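PDB 5D2E: MlnE from Bacillus amyloliquefaciens subsp. plantarum, which contains an NADP-binding B-type ketoreductase region from the macrolactin assembly line, which probably reduces keto groups of the growing polyketide. Local coordinates for residues A[156-161]-A[171-176]. Numbering follows the deposited sequence.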
ATOM      1  N   PHE A 156       7.958 -12.775  -2.328  1.00 23.78           N
ATOM      2  CA  PHE A 156       8.239 -12.792  -3.754  1.00 24.87           C
ATOM      3  C   PHE A 156       9.116 -14.003  -4.098  1.00 26.78           C
ATOM      4  O   PHE A 156       8.752 -14.754  -5.020  1.00 25.95           O
ATOM      5  CB  PHE A 156       8.923 -11.524  -4.148  1.00 26.47           C
ATOM      6  CG  PHE A 156       9.680 -11.626  -5.420  1.00 26.31           C
ATOM      7  CD1 PHE A 156       9.005 -11.749  -6.622  1.00 28.85           C
ATOM      8  CD2 PHE A 156      11.040 -11.592  -5.403  1.00 28.27           C
ATOM      9  CE1 PHE A 156       9.707 -11.862  -7.807  1.00 28.75           C
ATOM     10  CE2 PHE A 156      11.737 -11.706  -6.571  1.00 30.19           C
ATOM     11  CZ  PHE A 156      11.070 -11.814  -7.774  1.00 27.49           C
ATOM     12  N   GLN A 157      10.211 -14.214  -3.346  1.00 23.95           N
ATOM     13  CA  GLN A 157      11.064 -15.374  -3.589  1.00 24.94           C
ATOM     14  C   GLN A 157      10.251 -16.688  -3.466  1.00 27.12           C
ATOM     15  O   GLN A 157      10.391 -17.630  -4.292  1.00 24.94           O
ATOM     16  CB  GLN A 157      12.301 -15.420  -2.717  1.00 25.74           C
ATOM     17  CG  GLN A 157      13.278 -14.241  -2.799  1.00 26.14           C
ATOM     18  CD  GLN A 157      13.909 -14.006  -4.166  1.00 30.83           C
ATOM     19  OE1 GLN A 157      14.597 -12.979  -4.432  1.00 33.12           O
ATOM     20  NE2 GLN A 157      13.749 -14.983  -5.019  1.00 27.11           N
ATOM     21  N   MET A 158       9.399 -16.759  -2.444  1.00 25.08           N
ATOM     22  CA  MET A 158       8.663 -17.959  -2.167  1.00 25.41           C
ATOM     23  C   MET A 158       7.681 -18.252  -3.282  1.00 26.52           C
ATOM     24  O   MET A 158       7.654 -19.350  -3.805  1.00 24.76           O
ATOM     25  CB  MET A 158       7.935 -17.833  -0.835  1.00 24.86           C
ATOM     26  CG  MET A 158       7.099 -19.068  -0.505  1.00 29.20           C
ATOM     27  SD  MET A 158       5.872 -18.757   0.802  1.00 30.43           S
ATOM     28  CE  MET A 158       4.615 -17.931  -0.204  1.00 30.87           C
ATOM     29  N   PHE A 159       6.902 -17.253  -3.713  1.00 24.05           N
ATOM     30  CA  PHE A 159       5.915 -17.519  -4.754  1.00 26.56           C
ATOM     31  C   PHE A 159       6.587 -17.787  -6.095  1.00 27.46           C
ATOM     32  O   PHE A 159       6.186 -18.683  -6.810  1.00 29.14           O
ATOM     33  CB  PHE A 159       4.962 -16.362  -4.925  1.00 27.28           C
ATOM     34  CG  PHE A 159       3.960 -16.248  -3.855  1.00 27.79           C
ATOM     35  CD1 PHE A 159       3.040 -17.261  -3.659  1.00 28.25           C
ATOM     36  CD2 PHE A 159       3.853 -15.091  -3.097  1.00 31.71           C
ATOM     37  CE1 PHE A 159       2.072 -17.169  -2.687  1.00 30.08           C
ATOM     38  CE2 PHE A 159       2.879 -14.993  -2.123  1.00 27.55           C
ATOM     39  CZ  PHE A 159       1.999 -16.021  -1.911  1.00 28.56           C
ATOM     40  N   GLN A 160       7.646 -17.075  -6.418  1.00 25.35           N
ATOM     41  CA  GLN A 160       8.290 -17.327  -7.654  1.00 27.76           C
ATOM     42  C   GLN A 160       8.876 -18.751  -7.702  1.00 29.21           C
ATOM     43  O   GLN A 160       8.738 -19.444  -8.705  1.00 27.15           O
ATOM     44  CB  GLN A 160       9.319 -16.279  -7.936  1.00 31.31           C
ATOM     45  CG  GLN A 160       9.649 -16.188  -9.392  1.00 34.71           C
ATOM     46  CD  GLN A 160      10.639 -15.061  -9.702  1.00 33.19           C
ATOM     47  OE1 GLN A 160      11.815 -15.168  -9.363  1.00 30.19           O
ATOM     48  NE2 GLN A 160      10.177 -14.033 -10.440  1.00 29.26           N
ATOM     49  N   ALA A 161       9.580 -19.142  -6.646  1.00 26.80           N
ATOM     50  CA  ALA A 161      10.157 -20.483  -6.548  1.00 28.14           C
ATOM     51  C   ALA A 161       9.068 -21.517  -6.577  1.00 26.80           C
ATOM     52  O   ALA A 161       9.236 -22.559  -7.258  1.00 29.09           O
ATOM     53  CB  ALA A 161      10.974 -20.628  -5.265  1.00 27.24           C
ATOM     54  N   ALA A 171      -2.541 -24.099  -3.163  1.00 32.46           N
ATOM     55  CA  ALA A 171      -1.959 -23.778  -1.836  1.00 29.00           C
ATOM     56  C   ALA A 171      -2.848 -22.769  -1.189  1.00 33.32           C
ATOM     57  O   ALA A 171      -3.458 -21.899  -1.875  1.00 31.93           O
ATOM     58  CB  ALA A 171      -0.571 -23.226  -1.970  1.00 30.21           C
ATOM     59  N   GLU A 172      -2.938 -22.879   0.137  1.00 30.32           N
ATOM     60  CA  GLU A 172      -3.549 -21.834   0.951  1.00 32.97           C
ATOM     61  C   GLU A 172      -2.437 -21.234   1.756  1.00 30.41           C
ATOM     62  O   GLU A 172      -1.822 -21.931   2.579  1.00 31.14           O
ATOM     63  CB  GLU A 172      -4.625 -22.389   1.893  1.00 40.70           C
ATOM     64  CG  GLU A 172      -5.343 -23.679   1.421  1.00 55.37           C
ATOM     65  CD  GLU A 172      -6.215 -23.538   0.181  1.00 57.77           C
ATOM     66  OE1 GLU A 172      -6.776 -22.452  -0.024  1.00 70.51           O
ATOM     67  OE2 GLU A 172      -6.354 -24.528  -0.584  1.00 69.87           O
ATOM     68  N   ILE A 173      -2.184 -19.956   1.543  1.00 27.58           N
ATOM     69  CA  ILE A 173      -1.031 -19.276   2.136  1.00 28.28           C
ATOM     70  C   ILE A 173      -1.546 -18.297   3.207  1.00 28.55           C
ATOM     71  O   ILE A 173      -2.396 -17.465   2.890  1.00 27.82           O
ATOM     72  CB  ILE A 173      -0.248 -18.491   1.111  1.00 29.30           C
ATOM     73  CG1 ILE A 173       0.326 -19.417   0.013  1.00 37.48           C
ATOM     74  CG2 ILE A 173       0.859 -17.701   1.825  1.00 30.58           C
ATOM     75  CD1 ILE A 173      -0.535 -19.501  -1.246  1.00 40.21           C
ATOM     76  N   LEU A 174      -1.058 -18.401   4.435  1.00 25.30           N
ATOM     77  CA  LEU A 174      -1.449 -17.536   5.506  1.00 25.26           C
ATOM     78  C   LEU A 174      -0.233 -16.808   5.915  1.00 24.61           C
ATOM     79  O   LEU A 174       0.734 -17.405   6.403  1.00 24.85           O
ATOM     80  CB  LEU A 174      -2.099 -18.310   6.691  1.00 28.58           C
ATOM     81  CG  LEU A 174      -2.437 -17.449   7.924  1.00 28.89           C
ATOM     82  CD1 LEU A 174      -3.468 -16.346   7.634  1.00 27.94           C
ATOM     83  CD2 LEU A 174      -2.946 -18.367   9.038  1.00 31.51           C
ATOM     84  N   TYR A 175      -0.251 -15.490   5.689  1.00 23.76           N
ATOM     85  CA  TYR A 175       0.787 -14.580   6.032  1.00 23.62           C
ATOM     86  C   TYR A 175       0.406 -13.906   7.343  1.00 24.59           C
ATOM     87  O   TYR A 175      -0.659 -13.353   7.449  1.00 24.67           O
ATOM     88  CB  TYR A 175       0.947 -13.565   4.918  1.00 24.13           C
ATOM     89  CG  TYR A 175       1.659 -12.320   5.310  1.00 23.71           C
ATOM     90  CD1 TYR A 175       3.033 -12.282   5.509  1.00 24.54           C
ATOM     91  CD2 TYR A 175       0.932 -11.145   5.542  1.00 27.45           C
ATOM     92  CE1 TYR A 175       3.649 -11.103   5.947  1.00 26.84           C
ATOM     93  CE2 TYR A 175       1.555  -9.980   5.967  1.00 25.97           C
ATOM     94  CZ  TYR A 175       2.891  -9.960   6.160  1.00 27.42           C
ATOM     95  OH  TYR A 175       3.425  -8.724   6.534  1.00 29.45           O
ATOM     96  N   LEU A 176       1.323 -13.954   8.328  1.00 24.28           N
ATOM     97  CA  LEU A 176       1.165 -13.391   9.657  1.00 25.92           C
ATOM     98  C   LEU A 176       2.222 -12.368   9.963  1.00 24.78           C
ATOM     99  O   LEU A 176       3.362 -12.522   9.598  1.00 24.16           O
ATOM    100  CB  LEU A 176       1.281 -14.473  10.748  1.00 25.81           C
ATOM    101  CG  LEU A 176       0.523 -15.768  10.502  1.00 29.23           C
ATOM    102  CD1 LEU A 176       0.801 -16.871  11.519  1.00 34.43           C
ATOM    103  CD2 LEU A 176      -0.936 -15.439  10.469  1.00 32.08           C
TER
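Helix residues 156-161 lie against strand residues 171-176 with the backbones well separated, Phe159 CA and Ile173 CA, the nearest pair, being 9.9 Å apart. The two belong to a beta-alpha-beta unit, strand 127-133, helix 141-164 and strand 171-180, in a Rossmann-like region away from the NADP site, and apolar side chains from both elements bridge the gap without any hydrogen bond. Ile173 points from the strand toward the helix; branching at CB is well accommodated by the extended strand backbone, and here it also sends two arms to different helix residues. A chi1 of -62° puts CG1 anti to the carbonyl carbon, and chi2 of 96° then swings CD1 to the edge of the Phe159 ring, in its plane, 3.8 Å from Phe159 CE1. Ile173 CG2 lies more loosely, 4.3 Å from Met158 CE. Phenylalanine suits its place because its flat ring offers an edge to the strand and a face to its helical neighbour; Leu195 and Val198 of helix 186-201 also pack against it. Met158 has the length and flexibility to reach the same ring: CG and SD extend in nearly straight steps, then chi3 of 80° turns the terminal methyl, placing CE 3.6 Å above the centre of the Phe159 ring.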